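Local structure of fluoroacetyl coenzyme A thioesterase (Streptomyces cattleya, 3KUV) at residues F11-V16 against V46-W51; L84-T89 against V104-G109; T22-Y27 against F36-A41. The protein works as a homodimer that hydrolyses fluoroacetyl-CoA to fluoroacetate and CoA, conferring resistance to fluoroacetate. The protein carries 1 engineered substitution. All blocks are in the same frame, centred on the assembly; numbering follows the deposited sequence. Where two conformers were deposited one is given.

Contact 1 (F11-V16 against V46-W51)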
ATOM      1  N   PHE B  11      -1.964  -7.909  18.368  1.00 13.57           N
ATOM      2  CA  PHE B  11      -3.309  -8.113  17.846  1.00 13.71           C
ATOM      3  C   PHE B  11      -3.138  -8.882  16.542  1.00 13.76           C
ATOM      4  O   PHE B  11      -2.194  -8.619  15.748  1.00 12.73           O
ATOM      5  CB  PHE B  11      -4.009  -6.794  17.492  1.00 14.86           C
ATOM      6  CG  PHE B  11      -5.344  -7.042  16.746  1.00 19.94           C
ATOM      7  CD1 PHE B  11      -6.481  -7.669  17.405  1.00 25.36           C
ATOM      8  CD2 PHE B  11      -5.501  -6.681  15.406  1.00 20.88           C
ATOM      9  CE1 PHE B  11      -7.664  -7.909  16.688  1.00 27.05           C
ATOM     10  CE2 PHE B  11      -6.674  -6.890  14.729  1.00 22.43           C
ATOM     11  CZ  PHE B  11      -7.747  -7.518  15.325  1.00 24.55           C
ATOM     12  N   THR B  12      -3.989  -9.885  16.317  1.00 12.23           N
ATOM     13  CA  THR B  12      -3.932 -10.636  15.031  1.00 12.93           C
ATOM     14  C   THR B  12      -5.154 -10.424  14.227  1.00 12.42           C
ATOM     15  O   THR B  12      -6.272 -10.339  14.784  1.00 16.76           O
ATOM     16  CB  THR B  12      -3.608 -12.115  15.169  1.00 17.11           C
ATOM     17  OG1 THR B  12      -4.732 -12.705  15.744  1.00 23.40           O
ATOM     18  CG2 THR B  12      -2.482 -12.290  16.231  1.00 18.78           C
ATOM     19  N   HIS B  13      -4.964 -10.256  12.930  1.00 10.46           N
ATOM     20  CA  HIS B  13      -6.030 -10.056  11.987  1.00 11.26           C
ATOM     21  C   HIS B  13      -5.888 -11.069  10.848  1.00 10.13           C
ATOM     22  O   HIS B  13      -4.853 -11.098  10.138  1.00 10.07           O
ATOM     23  CB  HIS B  13      -5.889  -8.594  11.456  1.00 10.93           C
ATOM     24  CG  HIS B  13      -6.942  -8.222  10.465  1.00 14.48           C
ATOM     25  ND1 HIS B  13      -6.723  -8.063   9.111  1.00 25.54           N
ATOM     26  CD2 HIS B  13      -8.211  -7.873  10.693  1.00 17.61           C
ATOM     27  CE1 HIS B  13      -7.844  -7.663   8.535  1.00 20.17           C
ATOM     28  NE2 HIS B  13      -8.769  -7.544   9.469  1.00 23.64           N
ATOM     29  N   ASP B  14      -6.922 -11.923  10.646  1.00  9.96           N
ATOM     30  CA  ASP B  14      -6.840 -12.979   9.635  1.00  9.63           C
ATOM     31  C   ASP B  14      -7.762 -12.636   8.463  1.00  9.98           C
ATOM     32  O   ASP B  14      -8.892 -12.110   8.617  1.00 11.50           O
ATOM     33  CB  ASP B  14      -7.315 -14.358  10.175  1.00  9.70           C
ATOM     34  CG  ASP B  14      -6.548 -14.791  11.382  1.00 11.70           C
ATOM     35  OD1 ASP B  14      -5.319 -14.660  11.406  1.00 12.19           O
ATOM     36  OD2 ASP B  14      -7.143 -15.176  12.406  1.00 11.46           O
ATOM     37  N   PHE B  15      -7.259 -12.901   7.250  1.00  8.37           N
ATOM     38  CA  PHE B  15      -7.995 -12.515   6.046  1.00  9.78           C
ATOM     39  C   PHE B  15      -7.726 -13.511   4.965  1.00  9.95           C
ATOM     40  O   PHE B  15      -6.582 -13.647   4.487  1.00  9.67           O
ATOM     41  CB  PHE B  15      -7.475 -11.133   5.552  1.00 10.67           C
ATOM     42  CG  PHE B  15      -8.210 -10.643   4.330  1.00 11.55           C
ATOM     43  CD1 PHE B  15      -9.579 -10.273   4.382  1.00 13.14           C
ATOM     44  CD2 PHE B  15      -7.500 -10.526   3.132  1.00 13.52           C
ATOM     45  CE1 PHE B  15     -10.195  -9.765   3.139  1.00 14.49           C
ATOM     46  CE2 PHE B  15      -8.107 -10.007   2.004  1.00 11.50           C
ATOM     47  CZ  PHE B  15      -9.421  -9.646   2.002  1.00 14.25           C
ATOM     48  N   VAL B  16      -8.756 -14.262   4.549  1.00  9.88           N
ATOM     49  CA  VAL B  16      -8.594 -15.163   3.391  1.00 11.03           C
ATOM     50  C   VAL B  16      -8.553 -14.314   2.110  1.00 11.02           C
ATOM     51  O   VAL B  16      -9.479 -13.541   1.852  1.00 12.08           O
ATOM     52  CB  VAL B  16      -9.791 -16.140   3.332  1.00 10.67           C
ATOM     53  CG1 VAL B  16      -9.692 -17.099   2.055  1.00 12.17           C
ATOM     54  CG2 VAL B  16      -9.788 -17.029   4.586  1.00 12.23           C
ATOM     55  N   VAL B  46      -0.624  -3.285   2.208  1.00 10.39           N
ATOM     56  CA  VAL B  46      -0.546  -2.058   3.009  1.00 10.24           C
ATOM     57  C   VAL B  46      -1.919  -1.794   3.634  1.00 11.44           C
ATOM     58  O   VAL B  46      -2.025  -1.539   4.872  1.00 10.59           O
ATOM     59  CB  VAL B  46      -0.031  -0.921   2.149  1.00  9.90           C
ATOM     60  CG1 VAL B  46      -0.193   0.437   2.902  1.00 11.88           C
ATOM     61  CG2 VAL B  46       1.463  -1.103   1.781  1.00 13.15           C
ATOM     62  N   GLY B  47      -2.999  -1.897   2.836  1.00  9.05           N
ATOM     63  CA  GLY B  47      -4.329  -1.580   3.394  1.00  9.18           C
ATOM     64  C   GLY B  47      -4.707  -2.593   4.489  1.00  8.87           C
ATOM     65  O   GLY B  47      -5.460  -2.251   5.420  1.00 10.07           O
ATOM     66  N   LEU B  48      -4.319  -3.862   4.330  1.00  9.52           N
ATOM     67  CA  LEU B  48      -4.668  -4.876   5.330  1.00  8.03           C
ATOM     68  C   LEU B  48      -3.914  -4.635   6.629  1.00  9.28           C
ATOM     69  O   LEU B  48      -4.495  -4.871   7.720  1.00  9.11           O
ATOM     70  CB  LEU B  48      -4.249  -6.274   4.766  1.00 11.84           C
ATOM     71  CG  LEU B  48      -4.736  -7.483   5.635  1.00 10.65           C
ATOM     72  CD1 LEU B  48      -6.294  -7.627   5.573  1.00 14.48           C
ATOM     73  CD2 LEU B  48      -4.086  -8.744   5.065  1.00 11.62           C
ATOM     74  N   MET B  49      -2.649  -4.216   6.515  1.00  8.45           N
ATOM     75  CA  MET B  49      -1.900  -3.852   7.765  1.00 10.52           C
ATOM     76  C   MET B  49      -2.556  -2.645   8.450  1.00 11.01           C
ATOM     77  O   MET B  49      -2.728  -2.610   9.671  1.00 10.24           O
ATOM     78  CB  MET B  49      -0.452  -3.474   7.355  1.00  8.67           C
ATOM     79  CG  MET B  49       0.244  -4.780   7.007  1.00 10.70           C
ATOM     80  SD  MET B  49       1.916  -4.443   6.377  1.00 12.95           S
ATOM     81  CE  MET B  49       2.734  -6.100   6.633  1.00 12.72           C
ATOM     82  N   GLU B  50      -2.990  -1.652   7.685  1.00 10.18           N
ATOM     83  CA  GLU B  50      -3.730  -0.537   8.268  1.00  9.27           C
ATOM     84  C   GLU B  50      -4.969  -1.063   8.975  1.00 10.66           C
ATOM     85  O   GLU B  50      -5.281  -0.635  10.081  1.00 11.38           O
ATOM     86  CB  GLU B  50      -4.177   0.514   7.220  1.00 11.12           C
ATOM     87  CG  GLU B  50      -2.981   1.232   6.595  1.00 14.21           C
ATOM     88  CD  GLU B  50      -3.478   2.530   5.936  1.00 17.09           C
ATOM     89  OE1 GLU B  50      -3.943   3.492   6.612  1.00 15.53           O
ATOM     90  OE2 GLU B  50      -3.428   2.649   4.658  1.00 22.10           O
ATOM     91  N   TRP B  51      -5.738  -1.899   8.287  1.00 10.12           N
ATOM     92  CA  TRP B  51      -6.981  -2.424   8.851  1.00 10.28           C
ATOM     93  C   TRP B  51      -6.724  -3.126  10.187  1.00  9.83           C
ATOM     94  O   TRP B  51      -7.512  -2.918  11.143  1.00 10.52           O
ATOM     95  CB  TRP B  51      -7.575  -3.371   7.789  1.00 11.54           C
ATOM     96  CG  TRP B  51      -9.023  -3.872   8.046  1.00 10.43           C
ATOM     97  CD1 TRP B  51      -9.839  -3.621   9.159  1.00 13.50           C
ATOM     98  CD2 TRP B  51      -9.696  -4.835   7.234  1.00 12.31           C
ATOM     99  NE1 TRP B  51     -11.054  -4.351   9.004  1.00 13.05           N
ATOM    100  CE2 TRP B  51     -10.958  -5.127   7.867  1.00 12.72           C
ATOM    101  CE3 TRP B  51      -9.337  -5.527   6.047  1.00 15.03           C
ATOM    102  CZ2 TRP B  51     -11.850  -6.064   7.318  1.00 15.58           C
ATOM    103  CZ3 TRP B  51     -10.234  -6.481   5.500  1.00 16.91           C
ATOM    104  CH2 TRP B  51     -11.504  -6.710   6.168  1.00 18.34           C
TER
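His-13 reaches from the strand into the angle between Leu-48 and Trp-51 of the helix. It has the largest buried surface of the contact. The imidazole stands edge-on over one face of the indole, an edge-to-face pair with planes at 59°. NE2 lies 3.5 Å above the indole plane, over the centre of the Trp-51 ring system. The other neighbour is met in the plane of the imidazole, where His-13 CE1 and Leu-48 CD1 are 3.3 Å apart. ND1 is buried here and has no polar partner in the model. Trp-51 holds CG anti to its backbone N (chi1 -170°), which carries the indole out beside the helix to meet the strand. This is the hot dog fold: helix 42-57 is the sausage and the antiparallel sheet is the bun, with strand 10-16 at one margin of the sheet within the chain. The two segments run at 136° to each other, with axes 9.4 Å apart. Leu-48 also packs against Phe-15, with CD1 3.7 Å from Phe-15 CB. Trp-51 turns an edge toward the Phe-15 face in an offset edge-to-face pair, centroids 5.9 Å apart, so the three rings form an aromatic cluster. The indole NE1 is hydrogen-bonded to Glu-32 of the second subunit, and Phe-33 and Tyr-27 of that subunit also meet the Trp-51 ring.

Contact 2 (L84-T89 against V104-G109)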
ATOM      1  N   LEU B  84      -5.270 -18.515   0.178  1.00 10.34           N
ATOM      2  CA  LEU B  84      -4.533 -18.604   1.465  1.00 10.35           C
ATOM      3  C   LEU B  84      -5.049 -17.554   2.448  1.00  9.20           C
ATOM      4  O   LEU B  84      -5.645 -16.579   2.034  1.00 11.32           O
ATOM      5  CB  LEU B  84      -2.982 -18.367   1.265  1.00 11.13           C
ATOM      6  CG  LEU B  84      -2.353 -19.529   0.475  1.00 11.24           C
ATOM      7  CD1 LEU B  84      -0.896 -19.198   0.333  1.00 14.33           C
ATOM      8  CD2 LEU B  84      -2.448 -20.896   1.159  1.00 14.35           C
ATOM      9  N   THR B  85      -4.805 -17.804   3.744  1.00  9.46           N
ATOM     10  CA  THR B  85      -5.189 -16.832   4.773  1.00  9.05           C
ATOM     11  C   THR B  85      -3.914 -16.011   5.099  1.00  9.52           C
ATOM     12  O   THR B  85      -2.890 -16.600   5.520  1.00 10.15           O
ATOM     13  CB  THR B  85      -5.628 -17.542   6.031  1.00  9.51           C
ATOM     14  OG1 THR B  85      -6.764 -18.411   5.731  1.00 10.35           O
ATOM     15  CG2 THR B  85      -6.045 -16.581   7.143  1.00 11.91           C
ATOM     16  N   VAL B  86      -4.025 -14.712   4.957  1.00  8.41           N
ATOM     17  CA  VAL B  86      -2.947 -13.809   5.391  1.00  9.73           C
ATOM     18  C   VAL B  86      -3.276 -13.444   6.862  1.00  9.93           C
ATOM     19  O   VAL B  86      -4.416 -12.958   7.186  1.00 10.90           O
ATOM     20  CB  VAL B  86      -2.856 -12.563   4.516  1.00  9.42           C
ATOM     21  CG1 VAL B  86      -1.845 -11.542   5.194  1.00 10.72           C
ATOM     22  CG2 VAL B  86      -2.344 -12.970   3.158  1.00 11.43           C
ATOM     23  N   THR B  87      -2.351 -13.690   7.773  1.00  9.99           N
ATOM     24  CA  THR B  87      -2.493 -13.247   9.173  1.00 10.28           C
ATOM     25  C   THR B  87      -1.520 -12.080   9.340  1.00  9.40           C
ATOM     26  O   THR B  87      -0.315 -12.262   9.156  1.00  9.54           O
ATOM     27  CB  THR B  87      -2.151 -14.359  10.174  1.00 12.43           C
ATOM     28  OG1 THR B  87      -3.093 -15.448  10.041  1.00 12.47           O
ATOM     29  CG2 THR B  87      -2.149 -13.848  11.621  1.00 12.75           C
ATOM     30  N   VAL B  88      -2.060 -10.918   9.732  1.00  8.91           N
ATOM     31  CA  VAL B  88      -1.251  -9.771  10.105  1.00  9.88           C
ATOM     32  C   VAL B  88      -1.133  -9.801  11.623  1.00 10.52           C
ATOM     33  O   VAL B  88      -2.184  -9.910  12.327  1.00 10.54           O
ATOM     34  CB  VAL B  88      -1.886  -8.450   9.665  1.00 10.56           C
ATOM     35  CG1 VAL B  88      -1.097  -7.243  10.185  1.00 12.11           C
ATOM     36  CG2 VAL B  88      -1.966  -8.357   8.090  1.00 12.72           C
ATOM     37  N   THR B  89       0.082  -9.657  12.157  1.00  8.54           N
ATOM     38  CA  THR B  89       0.279  -9.441  13.615  1.00 12.03           C
ATOM     39  C   THR B  89       0.710  -7.988  13.783  1.00 10.88           C
ATOM     40  O   THR B  89       1.691  -7.562  13.104  1.00 12.02           O
ATOM     41  CB  THR B  89       1.388 -10.377  14.114  1.00 11.76           C
ATOM     42  OG1 THR B  89       0.929 -11.734  13.916  1.00 13.67           O
ATOM     43  CG2 THR B  89       1.598 -10.208  15.621  1.00 14.47           C
ATOM     44  N   VAL B 104       4.661  -4.331  12.454  1.00 10.35           N
ATOM     45  CA  VAL B 104       3.706  -5.195  11.742  1.00 10.39           C
ATOM     46  C   VAL B 104       4.428  -6.330  11.033  1.00 10.38           C
ATOM     47  O   VAL B 104       5.589  -6.203  10.598  1.00 11.30           O
ATOM     48  CB  VAL B 104       2.852  -4.414  10.756  1.00 10.97           C
ATOM     49  CG1 VAL B 104       1.904  -3.480  11.549  1.00 12.66           C
ATOM     50  CG2 VAL B 104       3.632  -3.537   9.736  1.00 12.89           C
ATOM     51  N   SER B 105       3.757  -7.471  10.922  1.00 11.73           N
ATOM     52  CA  SER B 105       4.306  -8.556  10.090  1.00 11.99           C
ATOM     53  C   SER B 105       3.161  -9.368   9.571  1.00 12.91           C
ATOM     54  O   SER B 105       2.006  -9.255  10.085  1.00 13.19           O
ATOM     55  CB  SER B 105       5.271  -9.414  10.826  1.00 14.64           C
ATOM     56  OG  SER B 105       4.642 -10.061  11.921  1.00 20.55           O
ATOM     57  N   ALA B 106       3.411 -10.124   8.531  1.00 10.89           N
ATOM     58  CA  ALA B 106       2.308 -10.891   7.889  1.00 10.78           C
ATOM     59  C   ALA B 106       2.857 -12.228   7.363  1.00 10.28           C
ATOM     60  O   ALA B 106       4.059 -12.351   7.029  1.00 10.62           O
ATOM     61  CB  ALA B 106       1.624 -10.090   6.775  1.00 12.67           C
ATOM     62  N   HIS B 107       2.045 -13.278   7.468  0.50  3.54           N
ATOM     63  CA  HIS B 107       2.397 -14.588   6.963  0.50  5.52           C
ATOM     64  C   HIS B 107       1.145 -15.129   6.322  0.50  3.37           C
ATOM     65  O   HIS B 107       0.005 -14.744   6.677  0.50  2.79           O
ATOM     66  CB  HIS B 107       2.925 -15.314   8.174  0.50  7.38           C
ATOM     67  CG  HIS B 107       1.968 -16.156   8.869  0.65 15.58           C
ATOM     68  ND1 HIS B 107       1.697 -16.005  10.204  0.65 18.48           N
ATOM     69  CD2 HIS B 107       1.149 -17.144   8.422  0.65 12.32           C
ATOM     70  CE1 HIS B 107       0.751 -16.855  10.557  0.65 16.50           C
ATOM     71  NE2 HIS B 107       0.378 -17.559   9.490  0.65 12.39           N
ATOM     72  N   ASP B 108       1.336 -15.993   5.308  1.00  9.12           N
ATOM     73  CA  ASP B 108       0.158 -16.534   4.606  1.00  9.75           C
ATOM     74  C   ASP B 108      -0.147 -17.999   4.934  1.00 11.94           C
ATOM     75  O   ASP B 108      -0.795 -18.672   4.133  1.00 12.90           O
ATOM     76  CB  ASP B 108       0.234 -16.310   3.076  1.00 10.36           C
ATOM     77  CG  ASP B 108       1.448 -16.999   2.433  1.00 10.54           C
ATOM     78  OD1 ASP B 108       2.062 -17.870   3.059  1.00 12.23           O
ATOM     79  OD2 ASP B 108       1.688 -16.623   1.241  1.00 11.19           O
ATOM     80  N   GLY B 109       0.366 -18.500   6.048  1.00 11.66           N
ATOM     81  CA  GLY B 109       0.200 -19.919   6.374  1.00 13.32           C
ATOM     82  C   GLY B 109       1.319 -20.802   5.777  1.00 15.14           C
ATOM     83  O   GLY B 109       1.551 -21.940   6.254  1.00 17.30           O
TER
HETATM   84  O   HOH W   1      -3.175 -20.039   4.692  1.00 11.95           O
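Thr-87 and His-107 form a hydrogen-bonded antiparallel pair, and so do Thr-89 and Ser-105. Four backbone bonds join the two strands. The shortest runs from Thr-87 N to His-107 O at 2.8 Å and is nearly straight, with an N-H...O angle of 164°. CA-H...O contacts fill in between these bonds, among them Ala-106 CA to Thr-87 O at 3.2 Å. At the open end of the hairpin a water takes over: it accepts from Thr-85 N and donates to Asp-108 O.

On the face with Thr-87 and Thr-89, the imidazole of His-107 lies beside Thr-87. In one of two conformers of His-107, Thr-87 CB sits 3.8 Å above the ring plane, displaced toward the rim, in a CH-pi contact that is doubtful for the other. The hydroxyl of Thr-87 bonds to Asp-14 on the next strand.

The other face is apolar. Ala-106 CB faces two valines across the strands, 4.1 Å from Val-86 CG1 and 4.2 Å from Val-88 CG2. Beyond the paired strands, Leu-84 CD1 is 3.8 Å from Asp-108 OD2. That carboxylate is held by Thr-80, by the backbone N of Val-110 and Asp-111, and by Lys-135 of the second subunit.

The hairpin of strands 85-96 and 99-107 lies in the sheet between strands 10-16 and 112-124. Its valine and alanine face is covered by helix 42-57, through Leu-48, Ala-52 and Met-45.

Contact 3 (T22-Y27 against F36-A41)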
ATOM      1  N   THR B  22      -5.908  -9.361  -6.211  1.00 12.51           N
ATOM      2  CA  THR B  22      -4.618  -9.471  -6.927  1.00 11.91           C
ATOM      3  C   THR B  22      -4.226  -8.171  -7.570  1.00 11.23           C
ATOM      4  O   THR B  22      -4.984  -7.226  -7.586  1.00 12.82           O
ATOM      5  CB  THR B  22      -4.698 -10.614  -7.983  1.00 13.03           C
ATOM      6  OG1 THR B  22      -5.721 -10.283  -8.948  1.00 13.93           O
ATOM      7  CG2 THR B  22      -5.012 -11.967  -7.304  1.00 15.77           C
ATOM      8  N   VAL B  23      -2.960  -8.143  -8.048  1.00 11.64           N
ATOM      9  CA  VAL B  23      -2.418  -6.898  -8.621  1.00 11.70           C
ATOM     10  C   VAL B  23      -3.329  -6.213  -9.657  1.00 12.37           C
ATOM     11  O   VAL B  23      -3.524  -4.994  -9.588  1.00 12.16           O
ATOM     12  CB  VAL B  23      -1.089  -7.259  -9.254  1.00 12.33           C
ATOM     13  CG1 VAL B  23      -0.528  -6.067 -10.073  1.00 12.24           C
ATOM     14  CG2 VAL B  23      -0.071  -7.631  -8.119  1.00 12.36           C
ATOM     15  N   ARG B  24      -3.803  -7.019 -10.618  1.00 13.26           N
ATOM     16  CA  ARG B  24      -4.695  -6.402 -11.636  1.00 14.09           C
ATOM     17  C   ARG B  24      -5.936  -5.670 -11.139  1.00 14.31           C
ATOM     18  O   ARG B  24      -6.419  -4.700 -11.781  1.00 16.68           O
ATOM     19  CB  ARG B  24      -5.017  -7.438 -12.742  1.00 15.37           C
ATOM     20  CG  ARG B  24      -5.933  -8.604 -12.258  1.00 17.61           C
ATOM     21  CD  ARG B  24      -6.219  -9.581 -13.427  1.00 21.79           C
ATOM     22  NE  ARG B  24      -7.209 -10.518 -12.905  1.00 25.45           N
ATOM     23  CZ  ARG B  24      -8.290 -10.967 -13.522  1.00 36.42           C
ATOM     24  NH1 ARG B  24      -8.521 -10.674 -14.812  1.00 41.72           N
ATOM     25  NH2 ARG B  24      -9.084 -11.813 -12.860  1.00 35.94           N
ATOM     26  N   HIS B  25      -6.449  -6.128  -9.987  1.00 13.13           N
ATOM     27  CA  HIS B  25      -7.589  -5.475  -9.370  1.00 13.83           C
ATOM     28  C   HIS B  25      -7.285  -4.201  -8.614  1.00 14.22           C
ATOM     29  O   HIS B  25      -8.213  -3.379  -8.335  1.00 14.31           O
ATOM     30  CB  HIS B  25      -8.244  -6.491  -8.410  1.00 13.86           C
ATOM     31  CG  HIS B  25      -8.889  -7.644  -9.101  1.00 13.16           C
ATOM     32  ND1 HIS B  25     -10.199  -7.602  -9.540  1.00 20.21           N
ATOM     33  CD2 HIS B  25      -8.407  -8.875  -9.380  1.00 13.70           C
ATOM     34  CE1 HIS B  25     -10.475  -8.766 -10.115  1.00 19.18           C
ATOM     35  NE2 HIS B  25      -9.413  -9.555 -10.054  1.00 21.29           N
ATOM     36  N   LEU B  26      -6.003  -3.998  -8.245  1.00 11.95           N
ATOM     37  CA  LEU B  26      -5.702  -2.677  -7.583  1.00 10.13           C
ATOM     38  C   LEU B  26      -5.848  -1.482  -8.538  1.00 12.54           C
ATOM     39  O   LEU B  26      -6.350  -0.430  -8.137  1.00 13.67           O
ATOM     40  CB  LEU B  26      -4.306  -2.808  -6.947  1.00 11.75           C
ATOM     41  CG  LEU B  26      -3.922  -1.581  -6.063  1.00 10.15           C
ATOM     42  CD1 LEU B  26      -4.709  -1.612  -4.736  1.00 10.59           C
ATOM     43  CD2 LEU B  26      -2.437  -1.714  -5.790  1.00 13.51           C
ATOM     44  N   TYR B  27      -5.353  -1.659  -9.760  1.00 13.01           N
ATOM     45  CA  TYR B  27      -5.545  -0.643 -10.840  1.00 14.42           C
ATOM     46  C   TYR B  27      -6.026  -1.342 -12.101  1.00 13.59           C
ATOM     47  O   TYR B  27      -5.240  -1.628 -12.970  1.00 14.82           O
ATOM     48  CB  TYR B  27      -4.240   0.153 -11.070  1.00 13.38           C
ATOM     49  CG  TYR B  27      -4.088   1.278 -10.107  1.00 12.00           C
ATOM     50  CD1 TYR B  27      -4.583   2.544 -10.354  1.00 11.65           C
ATOM     51  CD2 TYR B  27      -3.427   1.058  -8.880  1.00 10.94           C
ATOM     52  CE1 TYR B  27      -4.444   3.616  -9.468  1.00 11.24           C
ATOM     53  CE2 TYR B  27      -3.242   2.122  -7.973  1.00 11.59           C
ATOM     54  CZ  TYR B  27      -3.798   3.383  -8.208  1.00 11.06           C
ATOM     55  OH  TYR B  27      -3.677   4.418  -7.372  1.00 11.36           O
ATOM     56  N   PHE B  36       0.037  -8.914 -14.813  1.00 20.19           N
ATOM     57  CA  PHE B  36       0.851  -9.449 -13.728  1.00 18.67           C
ATOM     58  C   PHE B  36       0.321 -10.788 -13.233  1.00 17.23           C
ATOM     59  O   PHE B  36      -0.881 -11.084 -13.366  1.00 18.68           O
ATOM     60  CB  PHE B  36       0.814  -8.486 -12.519  1.00 18.49           C
ATOM     61  CG  PHE B  36       1.974  -7.473 -12.434  1.00 16.78           C
ATOM     62  CD1 PHE B  36       2.776  -7.418 -11.297  1.00 18.96           C
ATOM     63  CD2 PHE B  36       2.178  -6.559 -13.439  1.00 19.37           C
ATOM     64  CE1 PHE B  36       3.799  -6.487 -11.214  1.00 19.71           C
ATOM     65  CE2 PHE B  36       3.259  -5.639 -13.371  1.00 19.48           C
ATOM     66  CZ  PHE B  36       4.010  -5.588 -12.218  1.00 17.86           C
ATOM     67  N   PRO B  37       1.192 -11.513 -12.531  1.00 16.69           N
ATOM     68  CA  PRO B  37       0.741 -12.728 -11.864  1.00 17.50           C
ATOM     69  C   PRO B  37      -0.412 -12.473 -10.863  1.00 17.33           C
ATOM     70  O   PRO B  37      -0.582 -11.360 -10.365  1.00 15.86           O
ATOM     71  CB  PRO B  37       1.957 -13.170 -11.089  1.00 15.81           C
ATOM     72  CG  PRO B  37       3.189 -12.492 -11.788  1.00 22.08           C
ATOM     73  CD  PRO B  37       2.621 -11.201 -12.223  1.00 18.31           C
ATOM     74  N   GLU B  38      -1.247 -13.485 -10.677  1.00 15.70           N
ATOM     75  CA  GLU B  38      -2.452 -13.396  -9.804  1.00 15.75           C
ATOM     76  C   GLU B  38      -2.081 -13.614  -8.356  1.00 14.80           C
ATOM     77  O   GLU B  38      -2.219 -14.714  -7.754  1.00 14.87           O
ATOM     78  CB  GLU B  38      -3.472 -14.446 -10.250  1.00 17.40           C
ATOM     79  CG  GLU B  38      -4.176 -13.972 -11.565  1.00 18.67           C
ATOM     80  CD  GLU B  38      -5.304 -12.975 -11.291  1.00 26.78           C
ATOM     81  OE1 GLU B  38      -5.013 -11.854 -10.898  1.00 27.53           O
ATOM     82  OE2 GLU B  38      -6.501 -13.297 -11.480  1.00 34.67           O
ATOM     83  N   VAL B  39      -1.468 -12.559  -7.811  1.00 12.00           N
ATOM     84  CA  VAL B  39      -0.961 -12.624  -6.417  1.00 11.66           C
ATOM     85  C   VAL B  39      -1.375 -11.320  -5.708  1.00 10.00           C
ATOM     86  O   VAL B  39      -1.649 -10.300  -6.350  1.00 11.86           O
ATOM     87  CB  VAL B  39       0.602 -12.753  -6.347  1.00 12.08           C
ATOM     88  CG1 VAL B  39       1.016 -14.119  -6.977  1.00 13.24           C
ATOM     89  CG2 VAL B  39       1.318 -11.587  -7.049  1.00 14.98           C
ATOM     90  N   PHE B  40      -1.512 -11.451  -4.371  1.00 10.51           N
ATOM     91  CA  PHE B  40      -1.967 -10.350  -3.551  1.00 11.58           C
ATOM     92  C   PHE B  40      -1.037  -9.109  -3.750  1.00 10.61           C
ATOM     93  O   PHE B  40       0.205  -9.197  -3.635  1.00 10.79           O
ATOM     94  CB  PHE B  40      -1.903 -10.951  -2.096  1.00 10.65           C
ATOM     95  CG  PHE B  40      -2.473 -10.083  -1.023  1.00  9.70           C
ATOM     96  CD1 PHE B  40      -1.740  -9.875   0.187  1.00  9.72           C
ATOM     97  CD2 PHE B  40      -3.739  -9.534  -1.159  1.00  9.29           C
ATOM     98  CE1 PHE B  40      -2.348  -9.074   1.253  1.00 11.28           C
ATOM     99  CE2 PHE B  40      -4.396  -8.791  -0.107  1.00  9.69           C
ATOM    100  CZ  PHE B  40      -3.651  -8.558   1.095  1.00 11.50           C
ATOM    101  N   ALA B  41      -1.660  -7.957  -4.021  1.00 10.69           N
ATOM    102  CA  ALA B  41      -0.846  -6.758  -4.332  1.00  9.90           C
ATOM    103  C   ALA B  41      -0.263  -6.099  -3.113  1.00 11.18           C
ATOM    104  O   ALA B  41      -0.959  -6.042  -2.068  1.00 10.79           O
ATOM    105  CB  ALA B  41      -1.672  -5.678  -5.108  1.00 12.53           C
TER
HETATM  106  O   HOH W   2      -3.046  -9.782 -11.211  1.00 15.79           O
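Glu-38 bends back over the start of the short helix, where its carboxylate meets Thr-22 and Arg-24. Its CB lies 4.1 Å from Thr-22 CG2. CG then leaves anti to the carbonyl carbon, and a bend at chi2 (-81°) folds the chain round, bringing the carboxylate to the threonine hydroxyl. At CD the chain splits into its two oxygens. OE1 accepts a short hydrogen bond of 2.6 Å from Thr-22 OG1. The hydroxyl comes from the syn side, 32° out of the carboxylate plane. OE2 forms a salt bridge with Arg-24 NE at 3.2 Å. The guanidinium and carboxylate planes are almost perpendicular, at 86°, and NE makes weak hydrogen bonds to both oxygens. A water that accepts from Arg-24 N also lies 2.9 Å from Glu-38 OE1 and within hydrogen-bonding distance of Pro-37 O.

The backbone of Glu-38 is the centre of an inverse gamma turn, with a weak bond from Val-39 N to Pro-37 O. This turn lies in the loop that leads into helix 42-57, the central helix of the hot dog fold. Ala-41 is the N-cap of that helix, and the active-site position 42 follows it, here an engineered serine. Phe-40 and Ala-41 belong to the substrate-binding segment.

Beside the charged group, Val-23 makes the apolar part of the contact. Its CG1 is 3.7 Å from Phe-36 CB, and its CG2 is 3.9 Å from Ala-41 CB. Leu-26 CD2 approaches the same methyl. Val-23 N gives a weak bond to Val-39 O, beside the single backbone bridge of Thr-22 with Phe-40. A bound acetate lies close to the Val-23 side chain. Phe-33 packs on Val-23 and meets the Phe-36 ring edge-to-face.

Contacts 1 and 2 share one sheet, since strands 10-16 and 85-96 are neighbours in it. Their centres are about 8 Å apart, and they touch: Leu-48 of contact 1 packs on Val-86 of contact 2. Contact 3 lies about 17 Å from each, centre to centre. Along the chain it is nested inside the loop closed by contact 1, and contact 2 follows both. Contacts 1 and 3 meet where Leu-48 packs on Phe-40. Segment 36-41 is followed directly by the helix that carries Leu-48 and active-site Glu-50. The substrate-binding segment 40-50 thus contributes residues to both contact 1 and contact 3. All three contacts reach the second subunit.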